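Local structure of enoyl-CoA hydratase (Mycobacterium smegmatis, 3PE8) at residues V13-D17 and R18-L22; L37-T40 and F41-L45. The protein binds zinc and probably catalyses the reversible addition of water to the double bond of 2-enoyl-CoA thioesters. All blocks are in the same frame, centred on the assembly; numbering follows the deposited sequence.

Interaction 1: residues V13-D17 and R18-L22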
ATOM      1  N   VAL A  13      -1.495  39.481  -9.300  1.00 13.86           N
ATOM      2  CA  VAL A  13      -1.162  38.547 -10.389  1.00 14.15           C
ATOM      3  C   VAL A  13      -0.295  39.274 -11.413  1.00 14.40           C
ATOM      4  O   VAL A  13      -0.657  40.341 -11.885  1.00 16.10           O
ATOM      5  CB  VAL A  13      -2.444  37.984 -11.069  1.00 14.66           C
ATOM      6  CG1 VAL A  13      -2.111  37.007 -12.200  1.00 16.34           C
ATOM      7  CG2 VAL A  13      -3.419  37.347 -10.044  1.00 15.11           C
ATOM      8  N   ASP A  14       0.846  38.667 -11.776  1.00 13.17           N
ATOM      9  CA  ASP A  14       1.729  39.173 -12.814  1.00 14.38           C
ATOM     10  C   ASP A  14       2.081  38.002 -13.730  1.00 12.86           C
ATOM     11  O   ASP A  14       2.304  36.895 -13.233  1.00 13.99           O
ATOM     12  CB  ASP A  14       3.026  39.693 -12.212  1.00 14.85           C
ATOM     13  CG  ASP A  14       4.035  40.110 -13.281  1.00 17.42           C
ATOM     14  OD1 ASP A  14       4.884  39.285 -13.692  1.00 16.44           O
ATOM     15  OD2 ASP A  14       3.914  41.252 -13.779  1.00 21.06           O
ATOM     16  N   THR A  15       2.174  38.248 -15.025  1.00 13.50           N
ATOM     17  CA  THR A  15       2.675  37.229 -15.973  1.00 13.60           C
ATOM     18  C   THR A  15       3.779  37.859 -16.803  1.00 14.08           C
ATOM     19  O   THR A  15       3.555  38.854 -17.498  1.00 15.31           O
ATOM     20  CB  THR A  15       1.576  36.651 -16.874  1.00 15.11           C
ATOM     21  OG1 THR A  15       0.478  36.246 -16.047  1.00 16.94           O
ATOM     22  CG2 THR A  15       2.107  35.440 -17.670  1.00 16.24           C
ATOM     23  N   THR A  16       4.978  37.298 -16.668  1.00 12.97           N
ATOM     24  CA  THR A  16       6.191  37.817 -17.342  1.00 13.35           C
ATOM     25  C   THR A  16       7.025  36.609 -17.774  1.00 12.14           C
ATOM     26  O   THR A  16       7.286  35.727 -16.947  1.00 12.83           O
ATOM     27  CB  THR A  16       7.020  38.705 -16.379  1.00 14.04           C
ATOM     28  OG1 THR A  16       6.240  39.841 -15.966  1.00 16.37           O
ATOM     29  CG2 THR A  16       8.313  39.224 -17.039  1.00 16.31           C
ATOM     30  N   ASP A  17       7.393  36.551 -19.060  1.00 13.05           N
ATOM     31  CA  ASP A  17       8.262  35.493 -19.560  1.00 12.57           C
ATOM     32  C   ASP A  17       7.704  34.102 -19.264  1.00 12.38           C
ATOM     33  O   ASP A  17       8.444  33.139 -18.921  1.00 12.78           O
ATOM     34  CB  ASP A  17       9.693  35.687 -19.044  1.00 12.91           C
ATOM     35  CG  ASP A  17      10.327  36.963 -19.526  1.00 15.30           C
ATOM     36  OD1 ASP A  17       9.778  37.611 -20.428  1.00 15.89           O
ATOM     37  OD2 ASP A  17      11.390  37.320 -18.956  1.00 16.62           O
ATOM     38  N   ARG A  18       6.373  34.022 -19.400  1.00 12.39           N
ATOM     39  CA  ARG A  18       5.604  32.777 -19.270  1.00 13.21           C
ATOM     40  C   ARG A  18       5.536  32.258 -17.854  1.00 12.33           C
ATOM     41  O   ARG A  18       5.193  31.106 -17.623  1.00 12.95           O
ATOM     42  CB  ARG A  18       6.054  31.717 -20.287  1.00 13.82           C
ATOM     43  CG  ARG A  18       6.053  32.238 -21.749  1.00 15.51           C
ATOM     44  CD  ARG A  18       6.293  31.119 -22.770  1.00 16.00           C
ATOM     45  NE  ARG A  18       5.331  30.029 -22.576  1.00 17.74           N
ATOM     46  CZ  ARG A  18       4.070  30.024 -22.998  1.00 19.91           C
ATOM     47  NH1 ARG A  18       3.565  31.024 -23.724  1.00 21.59           N
ATOM     48  NH2 ARG A  18       3.301  28.987 -22.691  1.00 22.57           N
ATOM     49  N   VAL A  19       5.860  33.138 -16.898  1.00 10.80           N
ATOM     50  CA  VAL A  19       5.798  32.818 -15.481  1.00 10.33           C
ATOM     51  C   VAL A  19       4.750  33.684 -14.806  1.00 11.52           C
ATOM     52  O   VAL A  19       4.787  34.904 -14.929  1.00 12.37           O
ATOM     53  CB  VAL A  19       7.178  33.007 -14.816  1.00 11.58           C
ATOM     54  CG1 VAL A  19       7.099  32.667 -13.289  1.00 12.31           C
ATOM     55  CG2 VAL A  19       8.265  32.164 -15.530  1.00 12.78           C
ATOM     56  N   ARG A  20       3.791  33.040 -14.123  1.00 11.19           N
ATOM     57  CA  ARG A  20       2.730  33.781 -13.434  1.00 11.97           C
ATOM     58  C   ARG A  20       3.050  33.788 -11.951  1.00 11.68           C
ATOM     59  O   ARG A  20       3.177  32.732 -11.342  1.00 10.49           O
ATOM     60  CB  ARG A  20       1.362  33.160 -13.649  1.00 13.11           C
ATOM     61  CG  ARG A  20       0.276  33.984 -12.912  1.00 14.64           C
ATOM     62  CD  ARG A  20      -1.069  33.807 -13.480  1.00 16.26           C
ATOM     63  NE  ARG A  20      -1.142  34.290 -14.849  1.00 14.96           N
ATOM     64  CZ  ARG A  20      -2.150  34.027 -15.652  1.00 17.49           C
ATOM     65  NH1 ARG A  20      -3.173  33.280 -15.208  1.00 19.40           N
ATOM     66  NH2 ARG A  20      -2.156  34.500 -16.907  1.00 19.00           N
ATOM     67  N   THR A  21       3.207  34.987 -11.388  1.00 11.06           N
ATOM     68  CA  THR A  21       3.442  35.143  -9.975  1.00 10.95           C
ATOM     69  C   THR A  21       2.131  35.515  -9.298  1.00 10.45           C
ATOM     70  O   THR A  21       1.455  36.486  -9.706  1.00 11.55           O
ATOM     71  CB  THR A  21       4.511  36.225  -9.705  1.00 12.25           C
ATOM     72  OG1 THR A  21       5.736  35.925 -10.412  1.00 13.83           O
ATOM     73  CG2 THR A  21       4.819  36.330  -8.188  1.00 11.94           C
ATOM     74  N   LEU A  22       1.781  34.752  -8.266  1.00 10.12           N
ATOM     75  CA  LEU A  22       0.571  34.968  -7.459  1.00 10.27           C
ATOM     76  C   LEU A  22       1.084  35.409  -6.091  1.00 10.32           C
ATOM     77  O   LEU A  22       1.812  34.656  -5.415  1.00 11.19           O
ATOM     78  CB  LEU A  22      -0.206  33.658  -7.330  1.00 10.39           C
ATOM     79  CG  LEU A  22      -0.662  33.009  -8.645  1.00 10.63           C
ATOM     80  CD1 LEU A  22      -1.372  31.679  -8.361  1.00 11.59           C
ATOM     81  CD2 LEU A  22      -1.557  33.975  -9.457  1.00 13.40           C
TER
HETATM   82  O   HOH W   1       5.573  36.715 -13.076  1.00 10.09           O
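Val13 and Leu22 pair across a two-residue beta hairpin formed by strands 11-16 and 19-24, the edge hairpin of the main mixed sheet of this crotonase-family subunit. They form a non-hydrogen-bonded pair whose side chains lie side by side, Val13 CG2 3.9 Å from Leu22 CD2. With CG1 anti to the backbone N (chi1 -180°), Val13 also sets that methyl 3.6 Å from CD of Arg20, a branched residue covering the aliphatic part of a long one. Asp14 pairs with Thr21 through two backbone bonds, and on the face shared with Thr16, Val19 and Thr21 its OD1 accepts the hydroxyl of Thr16 on its syn lone pair at 2.7 Å. A water joins Asp14 OD1, Val19 O and Thr21 OG1, bridging the strands. Thr15 OG1 takes the N-H of Arg20 NE at 2.8 Å, in the guanidinium plane and fairly straight (159°), plus a weak bond from NH2. The arginine chain bends at chi3 (-64°) to bring NE there, while NH2 also forms a salt bridge with Asp51. Thr16 and Val19 close a type I' turn, with Asp17 and Arg18 at its corners in left-handed conformations; Arg18 is salt-bridged to Asp55. Buried Val19, an apolar residue packed on Ile58, Ala191 and Val195, sends its backbone N to Thr16 O at 3.0 Å, the donor lying above the carbonyl plane.

Interaction 2: residues L37-T40 and F41-L45; sequences LRST and FFRAL
Leu37 and Phe41 lie one turn apart on helix 35-50, the helix of a beta-alpha-beta unit between strands 19-24 and 56-61, and Leu37 CD1 comes 4.5 Å from Phe41 CB. Four successive i to i+4 bonds satisfy the main chain here: the carbonyl oxygens of Leu37, Arg38, Ser39 and Thr40 accept from the nitrogens of Phe41, Phe42, Arg43 and Ala44. Leu37 N donates to Ser34 OG, and Arg38 NH1 gives a weak bond to Leu33 O. The straightest of the four joins Phe42 N to Arg38 O at 2.9 Å, with an angle of 171° at the hydrogen. That carbonyl is also approached by the ring, Phe42 CD2 lying 3.0 Å from Arg38 O, because chi1 of -67° turns CG beside the backbone N and back over the preceding turn. Beyond it, Phe42 meets Trp138 edge-to-face, and Phe41 CD2 sits above one face of the Phe42 ring, offset toward its rim. Phe41 itself is buried against Leu11 and Leu24, where a large apolar ring suits the sheet-facing side. On the polar side the short hydroxyl residues Ser39 and Thr40 lie beneath the folded-back chain of Arg43. Thr40 OG1 bonds chiefly to Glu36 O one turn earlier. Arg43, bent at chi3 (67°), lays one guanidinium face toward Thr40 CA and Ser39 O. A water's bond to Ser39 OG holds for one of two serine conformers and is less certain; the same water gives a weak bond to Thr40 OG1 and accepts from Arg43 NH1 at 3.0 Å, in the guanidinium plane.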
ATOM      1  N   LEU A  37      -9.694  35.175   0.134  1.00 15.55           N
ATOM      2  CA  LEU A  37      -8.356  34.896  -0.397  1.00 14.82           C
ATOM      3  C   LEU A  37      -8.236  33.433  -0.796  1.00 14.62           C
ATOM      4  O   LEU A  37      -7.660  33.116  -1.839  1.00 14.48           O
ATOM      5  CB  LEU A  37      -7.284  35.307   0.595  1.00 14.11           C
ATOM      6  CG  LEU A  37      -5.839  35.040   0.164  1.00 12.27           C
ATOM      7  CD1 LEU A  37      -5.523  35.591  -1.260  1.00 12.39           C
ATOM      8  CD2 LEU A  37      -4.894  35.660   1.231  1.00 15.67           C
ATOM      9  N   ARG A  38      -8.811  32.523  -0.011  1.00 15.47           N
ATOM     10  CA  ARG A  38      -8.771  31.101  -0.393  1.00 15.50           C
ATOM     11  C   ARG A  38      -9.426  30.886  -1.748  1.00 16.81           C
ATOM     12  O   ARG A  38      -8.841  30.298  -2.658  1.00 16.84           O
ATOM     13  CB  ARG A  38      -9.441  30.235   0.685  1.00 16.99           C
ATOM     14  CG  ARG A  38      -8.671  30.117   1.967  1.00 18.18           C
ATOM     15  CD  ARG A  38      -9.321  29.115   2.992  1.00 20.00           C
ATOM     16  NE  ARG A  38     -10.767  29.227   3.269  1.00 26.26           N
ATOM     17  CZ  ARG A  38     -11.328  29.868   4.301  1.00 26.73           C
ATOM     18  NH1 ARG A  38     -10.602  30.536   5.191  1.00 27.57           N
ATOM     19  NH2 ARG A  38     -12.652  29.864   4.443  1.00 29.05           N
ATOM     20  N   SER A  39     -10.635  31.410  -1.911  1.00 16.55           N
ATOM     21  CA  SER A  39     -11.389  31.286  -3.165  0.50 17.41           C
ATOM     22  C   SER A  39     -10.583  31.824  -4.339  1.00 16.67           C
ATOM     23  O   SER A  39     -10.466  31.185  -5.400  1.00 17.11           O
ATOM     24  CB  SER A  39     -12.690  32.076  -3.073  0.50 18.71           C
ATOM     25  OG  SER A  39     -13.430  31.983  -4.290  0.50 21.15           O
ATOM     26  N   THR A  40     -10.069  33.036  -4.148  1.00 16.14           N
ATOM     27  CA  THR A  40      -9.336  33.745  -5.194  1.00 15.76           C
ATOM     28  C   THR A  40      -8.031  33.009  -5.548  1.00 14.91           C
ATOM     29  O   THR A  40      -7.699  32.845  -6.732  1.00 15.32           O
ATOM     30  CB  THR A  40      -9.060  35.214  -4.770  1.00 15.47           C
ATOM     31  OG1 THR A  40     -10.313  35.871  -4.499  1.00 18.06           O
ATOM     32  CG2 THR A  40      -8.343  35.980  -5.883  1.00 16.08           C
ATOM     33  N   PHE A  41      -7.314  32.567  -4.529  1.00 14.83           N
ATOM     34  CA  PHE A  41      -6.033  31.879  -4.749  1.00 13.32           C
ATOM     35  C   PHE A  41      -6.211  30.558  -5.478  1.00 13.78           C
ATOM     36  O   PHE A  41      -5.535  30.266  -6.483  1.00 13.12           O
ATOM     37  CB  PHE A  41      -5.326  31.657  -3.417  1.00 13.40           C
ATOM     38  CG  PHE A  41      -4.042  30.904  -3.539  1.00 12.78           C
ATOM     39  CD1 PHE A  41      -2.929  31.482  -4.136  1.00 14.69           C
ATOM     40  CD2 PHE A  41      -3.967  29.580  -3.121  1.00 14.29           C
ATOM     41  CE1 PHE A  41      -1.751  30.755  -4.275  1.00 13.48           C
ATOM     42  CE2 PHE A  41      -2.781  28.863  -3.261  1.00 14.09           C
ATOM     43  CZ  PHE A  41      -1.687  29.467  -3.853  1.00 14.10           C
ATOM     44  N   PHE A  42      -7.131  29.737  -4.986  1.00 14.02           N
ATOM     45  CA  PHE A  42      -7.349  28.427  -5.585  1.00 15.71           C
ATOM     46  C   PHE A  42      -7.868  28.556  -7.008  1.00 15.88           C
ATOM     47  O   PHE A  42      -7.478  27.780  -7.889  1.00 17.01           O
ATOM     48  CB  PHE A  42      -8.197  27.512  -4.686  1.00 16.59           C
ATOM     49  CG  PHE A  42      -7.502  27.124  -3.395  1.00 16.39           C
ATOM     50  CD1 PHE A  42      -6.272  26.472  -3.430  1.00 18.45           C
ATOM     51  CD2 PHE A  42      -8.031  27.452  -2.157  1.00 19.13           C
ATOM     52  CE1 PHE A  42      -5.595  26.152  -2.258  1.00 18.14           C
ATOM     53  CE2 PHE A  42      -7.342  27.123  -0.979  1.00 17.82           C
ATOM     54  CZ  PHE A  42      -6.142  26.443  -1.042  1.00 17.29           C
ATOM     55  N   ARG A  43      -8.731  29.549  -7.265  1.00 16.39           N
ATOM     56  CA  ARG A  43      -9.169  29.839  -8.618  1.00 17.05           C
ATOM     57  C   ARG A  43      -8.011  30.298  -9.519  1.00 16.49           C
ATOM     58  O   ARG A  43      -7.923  29.902 -10.665  1.00 17.11           O
ATOM     59  CB  ARG A  43     -10.301  30.885  -8.619  1.00 18.26           C
ATOM     60  CG  ARG A  43     -10.803  31.254 -10.008  1.00 23.36           C
ATOM     61  CD  ARG A  43     -12.063  32.124  -9.927  1.00 31.08           C
ATOM     62  NE  ARG A  43     -11.726  33.436  -9.353  1.00 36.66           N
ATOM     63  CZ  ARG A  43     -12.094  33.905  -8.156  1.00 38.55           C
ATOM     64  NH1 ARG A  43     -12.865  33.199  -7.315  1.00 39.92           N
ATOM     65  NH2 ARG A  43     -11.683  35.117  -7.801  1.00 38.06           N
ATOM     66  N   ALA A  44      -7.123  31.123  -8.981  1.00 15.56           N
ATOM     67  CA  ALA A  44      -5.962  31.593  -9.737  1.00 14.98           C
ATOM     68  C   ALA A  44      -5.027  30.447 -10.151  1.00 14.35           C
ATOM     69  O   ALA A  44      -4.479  30.457 -11.266  1.00 14.50           O
ATOM     70  CB  ALA A  44      -5.196  32.674  -8.925  1.00 13.81           C
ATOM     71  N   LEU A  45      -4.872  29.450  -9.289  1.00 14.05           N
ATOM     72  CA  LEU A  45      -4.091  28.257  -9.633  1.00 13.48           C
ATOM     73  C   LEU A  45      -4.708  27.512 -10.812  1.00 14.44           C
ATOM     74  O   LEU A  45      -4.012  27.151 -11.781  1.00 14.62           O
ATOM     75  CB  LEU A  45      -3.908  27.322  -8.424  1.00 13.20           C
ATOM     76  CG  LEU A  45      -2.921  27.775  -7.338  1.00 12.12           C
ATOM     77  CD1 LEU A  45      -2.958  26.793  -6.161  1.00 13.70           C
ATOM     78  CD2 LEU A  45      -1.502  27.964  -7.880  1.00 12.17           C
TER
HETATM   79  O   HOH W   2     -13.400  34.663  -4.746  1.00 29.06           O

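Interaction 1 precedes interaction 2 along the chain, and their centres lie 15 Å apart. Strand 19-24 leads from the hairpin into helix 35-50, and strand 56-61 then lies beside strand 19-24, parallel to it, to complete the beta-alpha-beta unit. The two contacts meet through Leu22: its CD1 lies 3.7 Å from Leu45 CD2, and its CD2 packs on Ala44. Leu11, earlier on the first hairpin strand, touches Thr40 and Ala44, so both hairpin strands contact the helix. The side chain of Phe42 is about 8 Å from that of the zinc ligand Glu109, so the helix that packs on the hairpin also comes near the metal site.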